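Local coordinates for iron uptake protein A2 (Synechocystis sp., PDB 2VOZ) that binds ferric iron and probably delivers it, as the periplasmic solute-binding component, to an ABC transporter that imports the metal, at residues 169-174 and 331-336; 189-194 and 341-346; 289-294 and 302-307; 294-299 and 308-313. One frame throughout, in Å; residues are numbered along the deposited sequence.

Contact 1 of 4, residues 169-174 and 331-336; sequences YNLSLT and RYQPDS
Leu-171 and Thr-174, on one flank of helix 168-181, meet the first turn of helix 333-342 through Gln-333 and Ser-336. Leu-171 comes first: its CD1 lies 4.2 Å from CG of Gln-333, and its CD2 rests 3.5 Å from OG of Ser-336. Ser-336 was modelled in two conformers, so the place of its hydroxyl is less certain; what follows holds for one of them. In it the carbonyl oxygen of Leu-171 accepts a hydrogen bond from Ser-336 OG at 2.9 Å, the donor lying in the carbonyl plane on a lone pair, with a C=O...OG angle of 110°. Ser-336 reaches it because its OG stands opposite the backbone N (chi1 168°), pointing across to the neighbouring helix. Ser-172 joins indirectly. A water donates to its OG and accepts from NE2 of Gln-333, whose extended chain also carries OE1 to Arg-93 and NE2 to the carbonyl of Gly-89. Thr-174 closes over the same serine hydroxyl, its CB 3.2 Å and its CG2 3.5 Å from Ser-336 OG. The result is a buried helix-helix packing in a periplasmic solute-binding protein, on the same helix that carries the iron ligand Tyr-169 at its start.

Contact 2 of 4, residues 189-194 and 341-346; sequences WLQGLV and NEVGWQ
Val-343 and Trp-345, at the C-terminal end of the chain, pack against Leu-190, Gln-191, Leu-193 and Val-194 of helix 183-195. Helix 333-342 stops here in a Schellman motif, with Gly-344 at positive phi, and the turn sends the last residues along helix 183-195 in the same sense.

Aliphatic contacts come first. CG2 of Val-343 meets CB of Leu-190 at 3.7 Å and also CG2 of Val-194, while its other methyl, CG1, lies 3.7 Å from CG of Gln-191, whose side chain crosses it at about a right angle. CG1 of Val-194, opposite its backbone N (chi1 172°), comes near the carbonyl oxygens of both Val-343 and Gly-344, and CG2 of Val-194 touches CB of Trp-345 at 3.7 Å. Cutting Val-194 back to an alanine is likely to open a gap beside the Schellman turn, where Val-343 and the CB of Trp-345 would lose a common neighbour.

The indole makes a second group. The Trp-345 ring, whose NE1 donates to the carbonyl of Arg-163 and which meets Phe-197 edge-to-face, presents its six-membered end to the helix. CD2 of Leu-193 approaches CZ3 of Trp-345 obliquely at 3.8 Å. The indole lies between helix 183-195 and helix 168-181, touching Asn-170 and Thr-174 of the latter. Leu-190 meets the ring in its own plane, its CD2 at the edge 3.6 Å from CZ3 and 3.7 Å from CE3 of Trp-345.

Contact 3 of 4, residues 289-294 and 302-307; sequences DAQRYF and PVIPGV
OE1 of Gln-291 is gripped by two backbone amides of the facing loop, N of Val-303 at 2.9 Å and N of Ile-304 at 3.2 Å. The acceptor belongs to helix 288-297; the donors, in the loop that follows strand 301-302, are the residue before a type II beta turn (Ile-304 to Val-307) and the first residue of that turn. The two bonds differ in direction. Val-303 N lies in the carbonyl plane of the amide, whereas Ile-304 N sits above it, 41° out of the plane, with the straighter N-H...O angle of 151°. Since NE2 donates to the carbonyls of Phe-126 and Leu-285, both ends of the buried amide are held and its rotation is fixed.

The glutamine reaches the loop by folding: a bend at chi2 (-79°) turns the amide aside from the direction in which the chain leaves the helix. Carbon packing accompanies the bonds. CG of Gln-291 meets CG1 of Ile-304 at 3.6 Å, CG2 of Val-303 lies beside the amide, and CB of Pro-302 comes within 3.3 Å of OE1 of Gln-291.

On the next residue of the helix, Arg-292 runs out extended, and its NH1 forms a salt bridge with Asp-289 of a neighbouring subunit. At its inner end, Val-307 closes the contact at the far side of the turn, its CG1 pressed 3.4 Å from CA and 3.7 Å from CB of Arg-292.

Contact 4 of 4, residues 294-299 and 308-313; sequences FAEGNN and PIDPVL
Glu-296 leaves helix 288-297 and bends at CG to meet Asp-310 at the start of helix 311-314. Its CB sets off with CG beside the backbone N (chi1 -81°), and a second turn at CG (chi2 -70°) swings the carboxylate toward the other segment. CD of Glu-296 then lies 3.7 Å from CB of Asp-310. The tip divides: OE2 rests 3.1 Å from CA of Asp-310 and accepts from a water that also donates weakly to the carbonyl of Pro-308, while OE1 stands 2.6 Å from OD2 of Asp-310. The two carboxylates are not coplanar, their planes standing 56° apart.

Asp-310 is the N-cap residue of helix 311-314, and its OD1 makes the capping bonds. OD1 accepts from N of Leu-313 at 3.2 Å through its anti lone pair, and more weakly from that of Val-312. OD2 forms a salt bridge with Lys-232, whose amino group also donates to OD1 of Asn-299. Asn-299 is the C-prime residue of the Schellman motif that ends helix 288-297, and its carbonyl O packs 3.6 Å from CD2 of Leu-313. With an alanine in place of Asp-310, the amide of Leu-313 would probably be left without its cap, Lys-232 without its carboxylate partner and Glu-296 OE1 without its close neighbour.

The short approach of OE1 and OD2 suggests that a proton is held between the two acids and that their ionisation is coupled. Separately, the lysine and the helix start are likely to favour a charged Asp-310.

The four contacts form two pairs on opposite sides of the chain's centre. Contacts 1 and 2 both use helix 333-342 and touch each other, Thr-174 OG1 lying 3.8 Å from Leu-190 CD2 and Asn-170 ND2 3.5 Å from Trp-345 CZ2. Contacts 3 and 4 share Phe-294 on helix 288-297, have centres about 9 Å apart, and both reach a neighbouring subunit. Residues of the iron site, here without iron, lie near contacts 1 and 4: segment 169-174 begins with the ligand Tyr-169, and the Asn-299 side chain of contact 4 is about 4 Å from that of Tyr-225, another ligand. The nearest atoms of contacts 1 and 4 are about 7 Å apart.

Contact 1 of 4, residues 169-174 and 331-336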
loop_
_atom_site.group_PDB
_atom_site.type_symbol
_atom_site.label_atom_id
_atom_site.label_comp_id
_atom_site.label_asym_id
_atom_site.label_seq_id
_atom_site.Cartn_x
_atom_site.Cartn_y
_atom_site.Cartn_z
ATOM N N TYR B 169 12.530 20.411 13.346
ATOM C CA TYR B 169 13.365 19.770 14.372
ATOM C C TYR B 169 14.544 20.658 14.801
ATOM O O TYR B 169 14.905 20.700 15.981
ATOM C CB TYR B 169 13.968 18.441 13.896
ATOM C CG TYR B 169 13.001 17.515 13.192
ATOM C CD1 TYR B 169 11.659 17.475 13.529
ATOM C CD2 TYR B 169 13.477 16.664 12.185
ATOM C CE1 TYR B 169 10.793 16.595 12.853
ATOM C CE2 TYR B 169 12.630 15.793 11.535
ATOM C CZ TYR B 169 11.317 15.779 11.863
ATOM O OH TYR B 169 10.495 14.903 11.175
ATOM N N ASN B 170 15.154 21.330 13.841
ATOM C CA ASN B 170 16.239 22.280 14.126
ATOM C C ASN B 170 15.722 23.497 14.850
ATOM O O ASN B 170 16.332 23.939 15.825
ATOM C CB ASN B 170 16.915 22.718 12.830
ATOM C CG ASN B 170 17.811 21.663 12.250
ATOM O OD1 ASN B 170 18.285 20.739 12.949
ATOM N ND2 ASN B 170 18.034 21.773 10.943
ATOM N N LEU B 171 14.611 24.060 14.363
ATOM C CA LEU B 171 13.988 25.204 15.032
ATOM C C LEU B 171 13.767 24.868 16.512
ATOM O O LEU B 171 14.079 25.663 17.390
ATOM C CB LEU B 171 12.639 25.537 14.382
ATOM C CG LEU B 171 12.731 26.331 13.059
ATOM C CD1 LEU B 171 11.390 26.377 12.322
ATOM C CD2 LEU B 171 13.255 27.729 13.305
ATOM N N SER B 172 13.263 23.663 16.774
ATOM C CA SER B 172 12.993 23.283 18.153
ATOM C C SER B 172 14.249 23.053 19.010
ATOM O O SER B 172 14.274 23.425 20.214
ATOM C CB SER B 172 12.031 22.077 18.189
ATOM O OG SER B 172 10.735 22.515 17.744
ATOM N N LEU B 173 15.294 22.466 18.422
ATOM C CA LEU B 173 16.536 22.306 19.159
ATOM C C LEU B 173 17.112 23.655 19.521
ATOM O O LEU B 173 17.505 23.883 20.669
ATOM C CB LEU B 173 17.547 21.486 18.390
ATOM C CG LEU B 173 18.903 21.313 19.075
ATOM C CD1 LEU B 173 18.821 20.646 20.446
ATOM C CD2 LEU B 173 19.839 20.508 18.151
ATOM N N THR B 174 17.120 24.572 18.566
ATOM C CA THR B 174 17.671 25.887 18.871
ATOM C C THR B 174 16.804 26.615 19.892
ATOM O O THR B 174 17.316 27.275 20.793
ATOM C CB THR B 174 17.785 26.707 17.610
ATOM O OG1 THR B 174 18.736 26.101 16.699
ATOM C CG2 THR B 174 18.211 28.149 17.920
ATOM N N ARG B 331 7.536 28.220 21.999
ATOM C CA ARG B 331 7.603 29.597 22.528
ATOM C C ARG B 331 8.734 30.389 21.861
ATOM O O ARG B 331 8.547 31.553 21.511
ATOM C CB ARG B 331 7.786 29.568 24.046
ATOM C CG ARG B 331 7.937 30.960 24.666
ATOM C CD ARG B 331 8.174 30.864 26.186
ATOM N NE ARG B 331 8.563 32.168 26.729
ATOM C CZ ARG B 331 8.920 32.382 27.994
ATOM N NH1 ARG B 331 8.959 31.376 28.868
ATOM N NH2 ARG B 331 9.261 33.609 28.383
ATOM N N TYR B 332 9.915 29.770 21.735
ATOM C CA TYR B 332 11.054 30.460 21.169
ATOM C C TYR B 332 11.299 30.114 19.717
ATOM O O TYR B 332 12.412 30.349 19.207
ATOM C CB TYR B 332 12.308 30.156 21.960
ATOM C CG TYR B 332 12.250 30.672 23.361
ATOM C CD1 TYR B 332 12.497 32.020 23.623
ATOM C CD2 TYR B 332 11.941 29.831 24.416
ATOM C CE1 TYR B 332 12.436 32.533 24.936
ATOM C CE2 TYR B 332 11.869 30.318 25.721
ATOM C CZ TYR B 332 12.148 31.653 25.970
ATOM O OH TYR B 332 12.078 32.095 27.274
ATOM N N GLN B 333 10.304 29.536 19.052
ATOM C CA GLN B 333 10.450 29.303 17.600
ATOM C C GLN B 333 10.758 30.566 16.748
ATOM O O GLN B 333 11.637 30.516 15.869
ATOM C CB GLN B 333 9.229 28.558 17.022
ATOM C CG GLN B 333 9.469 28.122 15.597
ATOM C CD GLN B 333 8.305 27.387 14.995
ATOM O OE1 GLN B 333 7.655 27.900 14.108
ATOM N NE2 GLN B 333 8.018 26.181 15.498
ATOM N N PRO B 334 10.017 31.679 16.952
ATOM C CA PRO B 334 10.379 32.846 16.110
ATOM C C PRO B 334 11.828 33.334 16.341
ATOM O O PRO B 334 12.539 33.683 15.390
ATOM C CB PRO B 334 9.363 33.921 16.531
ATOM C CG PRO B 334 8.222 33.177 17.172
ATOM C CD PRO B 334 8.858 31.966 17.818
ATOM N N ASP B 335 12.245 33.304 17.599
ATOM C CA ASP B 335 13.583 33.701 18.013
ATOM C C ASP B 335 14.617 32.790 17.337
ATOM O O ASP B 335 15.652 33.260 16.879
ATOM C CB ASP B 335 13.707 33.592 19.535
ATOM C CG ASP B 335 12.480 34.215 20.307
ATOM O OD1 ASP B 335 12.773 35.114 21.111
ATOM O OD2 ASP B 335 11.265 33.812 20.155
ATOM N N SER B 336 14.314 31.495 17.305
ATOM C CA SER B 336 15.198 30.474 16.722
ATOM C C SER B 336 15.382 30.723 15.225
ATOM O O SER B 336 16.487 30.656 14.702
ATOM C CB SER B 336 14.568 29.093 16.956
ATOM O OG SER B 336 15.216 28.095 16.197
HETATM O O HOH W 1 10.040 25.214 17.220
#

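Contact 2 of 4, residues 189-194 and 341-346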
loop_
_atom_site.group_PDB
_atom_site.type_symbol
_atom_site.label_atom_id
_atom_site.label_comp_id
_atom_site.label_asym_id
_atom_site.label_seq_id
_atom_site.Cartn_x
_atom_site.Cartn_y
_atom_site.Cartn_z
ATOM N N TRP B 189 26.740 30.189 20.318
ATOM C CA TRP B 189 26.763 28.744 20.021
ATOM C C TRP B 189 26.436 28.513 18.544
ATOM O O TRP B 189 27.168 27.782 17.877
ATOM C CB TRP B 189 25.764 27.980 20.902
ATOM C CG TRP B 189 25.544 26.561 20.407
ATOM C CD1 TRP B 189 26.429 25.519 20.463
ATOM C CD2 TRP B 189 24.341 26.041 19.848
ATOM N NE1 TRP B 189 25.856 24.373 19.928
ATOM C CE2 TRP B 189 24.570 24.668 19.549
ATOM C CE3 TRP B 189 23.089 26.601 19.553
ATOM C CZ2 TRP B 189 23.580 23.839 18.972
ATOM C CZ3 TRP B 189 22.103 25.778 18.976
ATOM C CH2 TRP B 189 22.358 24.400 18.711
ATOM N N LEU B 190 25.364 29.150 18.031
ATOM C CA LEU B 190 24.992 28.984 16.606
ATOM C C LEU B 190 26.136 29.427 15.696
ATOM O O LEU B 190 26.414 28.799 14.695
ATOM C CB LEU B 190 23.735 29.770 16.243
ATOM C CG LEU B 190 22.422 29.276 16.862
ATOM C CD1 LEU B 190 21.359 30.335 16.760
ATOM C CD2 LEU B 190 22.011 27.938 16.194
ATOM N N GLN B 191 26.758 30.558 16.007
ATOM C CA GLN B 191 27.865 31.032 15.200
ATOM C C GLN B 191 28.968 29.989 15.092
ATOM O O GLN B 191 29.466 29.722 13.999
ATOM C CB GLN B 191 28.462 32.287 15.844
ATOM C CG GLN B 191 27.554 33.498 15.646
ATOM C CD GLN B 191 28.116 34.693 16.358
ATOM O OE1 GLN B 191 28.551 34.597 17.503
ATOM N NE2 GLN B 191 28.109 35.832 15.692
ATOM N N GLY B 192 29.359 29.404 16.227
ATOM C CA GLY B 192 30.390 28.360 16.235
ATOM C C GLY B 192 29.971 27.092 15.488
ATOM O O GLY B 192 30.756 26.514 14.734
ATOM N N LEU B 193 28.718 26.678 15.701
ATOM C CA LEU B 193 28.145 25.515 15.015
ATOM C C LEU B 193 28.146 25.686 13.506
ATOM O O LEU B 193 28.662 24.831 12.767
ATOM C CB LEU B 193 26.711 25.291 15.509
ATOM C CG LEU B 193 26.159 23.923 15.095
ATOM C CD1 LEU B 193 26.795 22.734 15.872
ATOM C CD2 LEU B 193 24.668 23.948 15.330
ATOM N N VAL B 194 27.585 26.808 13.042
ATOM C CA VAL B 194 27.532 27.101 11.601
ATOM C C VAL B 194 28.936 27.191 11.019
ATOM O O VAL B 194 29.219 26.646 9.943
ATOM C CB VAL B 194 26.712 28.383 11.332
ATOM C CG1 VAL B 194 26.820 28.819 9.860
ATOM C CG2 VAL B 194 25.267 28.137 11.748
ATOM N N ASN B 341 18.882 32.345 10.996
ATOM C CA ASN B 341 19.097 33.060 9.747
ATOM C C ASN B 341 20.139 34.173 9.882
ATOM O O ASN B 341 20.985 34.326 9.004
ATOM C CB ASN B 341 17.764 33.535 9.188
ATOM C CG ASN B 341 17.032 32.390 8.486
ATOM O OD1 ASN B 341 17.304 32.109 7.319
ATOM N ND2 ASN B 341 16.166 31.685 9.213
ATOM N N GLU B 342 20.122 34.888 11.004
ATOM C CA GLU B 342 21.108 35.932 11.242
ATOM C C GLU B 342 22.537 35.388 11.116
ATOM O O GLU B 342 23.401 36.022 10.494
ATOM C CB GLU B 342 20.908 36.548 12.631
ATOM C CG GLU B 342 21.964 37.584 13.000
ATOM C CD GLU B 342 21.681 38.964 12.416
ATOM O OE1 GLU B 342 20.606 39.141 11.800
ATOM O OE2 GLU B 342 22.530 39.876 12.585
ATOM N N VAL B 343 22.779 34.213 11.692
ATOM C CA VAL B 343 24.119 33.649 11.726
ATOM C C VAL B 343 24.505 32.893 10.441
ATOM O O VAL B 343 25.621 32.364 10.340
ATOM C CB VAL B 343 24.354 32.769 12.969
ATOM C CG1 VAL B 343 24.079 33.567 14.325
ATOM C CG2 VAL B 343 23.564 31.417 12.890
ATOM N N GLY B 344 23.569 32.764 9.508
ATOM C CA GLY B 344 23.839 32.105 8.234
ATOM C C GLY B 344 23.714 30.589 8.170
ATOM O O GLY B 344 24.344 29.960 7.320
ATOM N N TRP B 345 22.872 30.019 9.022
ATOM C CA TRP B 345 22.483 28.619 8.882
ATOM C C TRP B 345 21.435 28.583 7.771
ATOM O O TRP B 345 20.284 29.044 7.950
ATOM C CB TRP B 345 21.904 28.133 10.222
ATOM C CG TRP B 345 21.560 26.673 10.327
ATOM C CD1 TRP B 345 21.199 25.806 9.313
ATOM C CD2 TRP B 345 21.413 25.941 11.550
ATOM N NE1 TRP B 345 20.884 24.580 9.853
ATOM C CE2 TRP B 345 20.999 24.637 11.217
ATOM C CE3 TRP B 345 21.590 26.278 12.907
ATOM C CZ2 TRP B 345 20.782 23.641 12.186
ATOM C CZ3 TRP B 345 21.406 25.320 13.861
ATOM C CH2 TRP B 345 20.973 23.999 13.513
ATOM N N GLN B 346 21.857 28.082 6.622
ATOM C CA GLN B 346 20.998 28.041 5.430
ATOM C C GLN B 346 19.973 26.918 5.467
ATOM O O GLN B 346 20.014 26.017 6.303
ATOM C CB GLN B 346 21.848 27.874 4.175
ATOM C CG GLN B 346 22.744 29.012 3.883
ATOM C CD GLN B 346 23.317 28.923 2.452
ATOM O OE1 GLN B 346 23.209 27.893 1.744
ATOM N NE2 GLN B 346 23.903 29.998 2.037
ATOM O OXT GLN B 346 19.083 26.893 4.616
#

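Contact 3 of 4, residues 289-294 and 302-307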
loop_
_atom_site.group_PDB
_atom_site.type_symbol
_atom_site.label_atom_id
_atom_site.label_comp_id
_atom_site.label_asym_id
_atom_site.label_seq_id
_atom_site.Cartn_x
_atom_site.Cartn_y
_atom_site.Cartn_z
ATOM N N ASP B 289 -1.757 0.066 26.409
ATOM C CA ASP B 289 -1.973 -0.775 25.207
ATOM C C ASP B 289 -1.638 0.071 23.965
ATOM O O ASP B 289 -0.762 -0.249 23.150
ATOM C CB ASP B 289 -3.468 -1.159 25.142
ATOM C CG ASP B 289 -3.788 -2.431 25.907
ATOM O OD1 ASP B 289 -2.901 -2.935 26.664
ATOM O OD2 ASP B 289 -4.939 -2.927 25.763
ATOM N N ALA B 290 -2.315 1.211 23.875
ATOM C CA ALA B 290 -2.171 2.089 22.707
ATOM C C ALA B 290 -0.765 2.698 22.673
ATOM O O ALA B 290 -0.149 2.770 21.613
ATOM C CB ALA B 290 -3.212 3.161 22.770
ATOM N N GLN B 291 -0.259 3.159 23.813
ATOM C CA GLN B 291 1.089 3.765 23.835
ATOM C C GLN B 291 2.155 2.853 23.240
ATOM O O GLN B 291 3.063 3.318 22.494
ATOM C CB GLN B 291 1.530 4.057 25.279
ATOM C CG GLN B 291 1.014 5.362 25.816
ATOM C CD GLN B 291 1.828 6.532 25.292
ATOM O OE1 GLN B 291 3.009 6.648 25.598
ATOM N NE2 GLN B 291 1.194 7.388 24.476
ATOM N N ARG B 292 2.070 1.563 23.555
ATOM C CA ARG B 292 3.145 0.667 23.162
ATOM C C ARG B 292 3.261 0.665 21.652
ATOM O O ARG B 292 4.336 0.836 21.094
ATOM C CB ARG B 292 2.887 -0.749 23.634
ATOM C CG ARG B 292 4.086 -1.653 23.376
ATOM C CD ARG B 292 3.796 -3.014 23.895
ATOM N NE ARG B 292 4.987 -3.848 23.737
ATOM C CZ ARG B 292 5.055 -5.108 24.156
ATOM N NH1 ARG B 292 4.007 -5.653 24.764
ATOM N NH2 ARG B 292 6.185 -5.788 23.996
ATOM N N TYR B 293 2.131 0.451 20.983
ATOM C CA TYR B 293 2.215 0.270 19.543
ATOM C C TYR B 293 2.188 1.568 18.741
ATOM O O TYR B 293 2.660 1.592 17.605
ATOM C CB TYR B 293 1.138 -0.698 19.083
ATOM C CG TYR B 293 1.360 -2.044 19.713
ATOM C CD1 TYR B 293 2.516 -2.786 19.439
ATOM C CD2 TYR B 293 0.457 -2.536 20.636
ATOM C CE1 TYR B 293 2.741 -4.017 20.055
ATOM C CE2 TYR B 293 0.663 -3.770 21.257
ATOM C CZ TYR B 293 1.818 -4.491 20.958
ATOM O OH TYR B 293 1.998 -5.711 21.574
ATOM N N PHE B 294 1.652 2.626 19.339
ATOM C CA PHE B 294 1.684 3.921 18.740
ATOM C C PHE B 294 3.164 4.352 18.638
ATOM O O PHE B 294 3.626 4.783 17.589
ATOM C CB PHE B 294 0.869 4.868 19.583
ATOM C CG PHE B 294 0.454 6.095 18.878
ATOM C CD1 PHE B 294 0.839 7.354 19.366
ATOM C CD2 PHE B 294 -0.352 6.026 17.736
ATOM C CE1 PHE B 294 0.413 8.536 18.722
ATOM C CE2 PHE B 294 -0.784 7.194 17.079
ATOM C CZ PHE B 294 -0.397 8.448 17.550
ATOM N N PRO B 302 7.507 5.747 24.018
ATOM C CA PRO B 302 6.255 6.189 24.650
ATOM C C PRO B 302 6.511 7.348 25.580
ATOM O O PRO B 302 7.660 7.563 26.026
ATOM C CB PRO B 302 5.825 4.966 25.495
ATOM C CG PRO B 302 6.541 3.783 24.837
ATOM C CD PRO B 302 7.876 4.363 24.400
ATOM N N VAL B 303 5.456 8.104 25.856
ATOM C CA VAL B 303 5.583 9.158 26.868
ATOM C C VAL B 303 5.301 8.583 28.234
ATOM O O VAL B 303 5.640 9.208 29.240
ATOM C CB VAL B 303 4.681 10.390 26.588
ATOM C CG1 VAL B 303 5.142 11.096 25.271
ATOM C CG2 VAL B 303 3.210 9.989 26.476
ATOM N N ILE B 304 4.668 7.413 28.269
ATOM C CA ILE B 304 4.329 6.798 29.568
ATOM C C ILE B 304 5.450 5.896 30.047
ATOM O O ILE B 304 5.805 4.946 29.368
ATOM C CB ILE B 304 3.000 5.987 29.498
ATOM C CG1 ILE B 304 1.830 6.845 28.987
ATOM C CG2 ILE B 304 2.663 5.364 30.881
ATOM C CD1 ILE B 304 1.594 8.130 29.704
ATOM N N PRO B 305 6.015 6.187 31.245
ATOM C CA PRO B 305 7.004 5.306 31.858
ATOM C C PRO B 305 6.464 3.904 32.068
ATOM O O PRO B 305 5.283 3.745 32.392
ATOM C CB PRO B 305 7.260 5.984 33.216
ATOM C CG PRO B 305 7.075 7.439 32.905
ATOM C CD PRO B 305 5.809 7.403 32.055
ATOM N N GLY B 306 7.308 2.907 31.833
ATOM C CA GLY B 306 6.911 1.517 32.066
ATOM C C GLY B 306 6.371 0.815 30.828
ATOM O O GLY B 306 6.376 -0.421 30.784
ATOM N N VAL B 307 5.945 1.588 29.810
ATOM C CA VAL B 307 5.455 1.003 28.564
ATOM C C VAL B 307 6.652 0.497 27.753
ATOM O O VAL B 307 7.624 1.235 27.576
ATOM C CB VAL B 307 4.631 2.012 27.749
ATOM C CG1 VAL B 307 4.301 1.408 26.309
ATOM C CG2 VAL B 307 3.346 2.430 28.520
#

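Contact 4 of 4, residues 294-299 and 308-313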
loop_
_atom_site.group_PDB
_atom_site.type_symbol
_atom_site.label_atom_id
_atom_site.label_comp_id
_atom_site.label_asym_id
_atom_site.label_seq_id
_atom_site.Cartn_x
_atom_site.Cartn_y
_atom_site.Cartn_z
ATOM N N PHE B 294 1.652 2.626 19.339
ATOM C CA PHE B 294 1.684 3.921 18.740
ATOM C C PHE B 294 3.164 4.352 18.638
ATOM O O PHE B 294 3.626 4.783 17.589
ATOM C CB PHE B 294 0.869 4.868 19.583
ATOM C CG PHE B 294 0.454 6.095 18.878
ATOM C CD1 PHE B 294 0.839 7.354 19.366
ATOM C CD2 PHE B 294 -0.352 6.026 17.736
ATOM C CE1 PHE B 294 0.413 8.536 18.722
ATOM C CE2 PHE B 294 -0.784 7.194 17.079
ATOM C CZ PHE B 294 -0.397 8.448 17.550
ATOM N N ALA B 295 3.909 4.153 19.722
ATOM C CA ALA B 295 5.335 4.511 19.730
ATOM C C ALA B 295 6.099 3.653 18.753
ATOM O O ALA B 295 6.955 4.152 18.076
ATOM C CB ALA B 295 5.969 4.375 21.153
ATOM N N GLU B 296 5.783 2.354 18.698
ATOM C CA GLU B 296 6.467 1.421 17.776
ATOM C C GLU B 296 6.400 1.903 16.343
ATOM O O GLU B 296 7.332 1.695 15.586
ATOM C CB GLU B 296 5.779 0.049 17.813
ATOM C CG GLU B 296 6.194 -0.804 18.979
ATOM C CD GLU B 296 7.646 -1.309 18.857
ATOM O OE1 GLU B 296 8.259 -1.216 17.772
ATOM O OE2 GLU B 296 8.145 -1.799 19.854
ATOM N N GLY B 297 5.270 2.512 15.975
ATOM C CA GLY B 297 4.973 2.880 14.568
ATOM C C GLY B 297 6.127 3.581 13.868
ATOM O O GLY B 297 6.450 3.301 12.678
ATOM N N ASN B 298 6.743 4.520 14.586
ATOM C CA ASN B 298 7.868 5.251 14.048
ATOM C C ASN B 298 9.124 5.109 14.910
ATOM O O ASN B 298 9.950 6.007 14.966
ATOM C CB ASN B 298 7.512 6.726 13.857
ATOM C CG ASN B 298 8.513 7.475 12.975
ATOM O OD1 ASN B 298 9.167 6.895 12.082
ATOM N ND2 ASN B 298 8.622 8.787 13.205
ATOM N N ASN B 299 9.265 3.993 15.623
ATOM C CA ASN B 299 10.502 3.772 16.384
ATOM C C ASN B 299 10.780 4.907 17.372
ATOM O O ASN B 299 11.924 5.348 17.527
ATOM C CB ASN B 299 11.687 3.578 15.424
ATOM C CG ASN B 299 11.556 2.337 14.632
ATOM O OD1 ASN B 299 11.389 1.254 15.213
ATOM N ND2 ASN B 299 11.635 2.454 13.309
ATOM N N PRO B 308 6.636 -0.795 27.349
ATOM C CA PRO B 308 7.805 -1.373 26.661
ATOM C C PRO B 308 8.205 -0.575 25.446
ATOM O O PRO B 308 7.339 -0.126 24.678
ATOM C CB PRO B 308 7.306 -2.732 26.220
ATOM C CG PRO B 308 6.337 -3.086 27.295
ATOM C CD PRO B 308 5.591 -1.811 27.555
ATOM N N ILE B 309 9.512 -0.400 25.311
ATOM C CA ILE B 309 10.133 0.316 24.209
ATOM C C ILE B 309 10.647 -0.678 23.172
ATOM O O ILE B 309 11.105 -1.777 23.532
ATOM C CB ILE B 309 11.338 1.144 24.746
ATOM C CG1 ILE B 309 10.823 2.167 25.764
ATOM C CG2 ILE B 309 12.068 1.834 23.581
ATOM C CD1 ILE B 309 11.929 2.741 26.678
ATOM N N ASP B 310 10.598 -0.282 21.894
ATOM C CA ASP B 310 11.033 -1.143 20.829
ATOM C C ASP B 310 12.430 -1.673 21.178
ATOM O O ASP B 310 13.287 -0.882 21.576
ATOM C CB ASP B 310 11.117 -0.363 19.519
ATOM C CG ASP B 310 11.656 -1.217 18.389
ATOM O OD1 ASP B 310 12.898 -1.320 18.246
ATOM O OD2 ASP B 310 10.821 -1.771 17.651
ATOM N N PRO B 311 12.648 -2.981 21.072
ATOM C CA PRO B 311 13.943 -3.556 21.518
ATOM C C PRO B 311 15.185 -2.958 20.846
ATOM O O PRO B 311 16.208 -2.769 21.516
ATOM C CB PRO B 311 13.812 -5.048 21.198
ATOM C CG PRO B 311 12.385 -5.305 20.949
ATOM C CD PRO B 311 11.697 -4.020 20.609
ATOM N N VAL B 312 15.113 -2.699 19.536
ATOM C CA VAL B 312 16.231 -2.085 18.807
ATOM C C VAL B 312 16.523 -0.683 19.376
ATOM O O VAL B 312 17.682 -0.321 19.626
ATOM C CB VAL B 312 15.946 -2.026 17.280
ATOM C CG1 VAL B 312 17.148 -1.380 16.536
ATOM C CG2 VAL B 312 15.746 -3.447 16.725
ATOM N N LEU B 313 15.478 0.111 19.598
ATOM C CA LEU B 313 15.666 1.437 20.188
ATOM C C LEU B 313 16.197 1.296 21.623
ATOM O O LEU B 313 17.125 1.996 22.006
ATOM C CB LEU B 313 14.338 2.203 20.166
ATOM C CG LEU B 313 14.334 3.564 20.848
ATOM C CD1 LEU B 313 15.391 4.495 20.151
ATOM C CD2 LEU B 313 12.933 4.146 20.740
HETATM O O HOH W 2 7.295 -2.262 22.313
#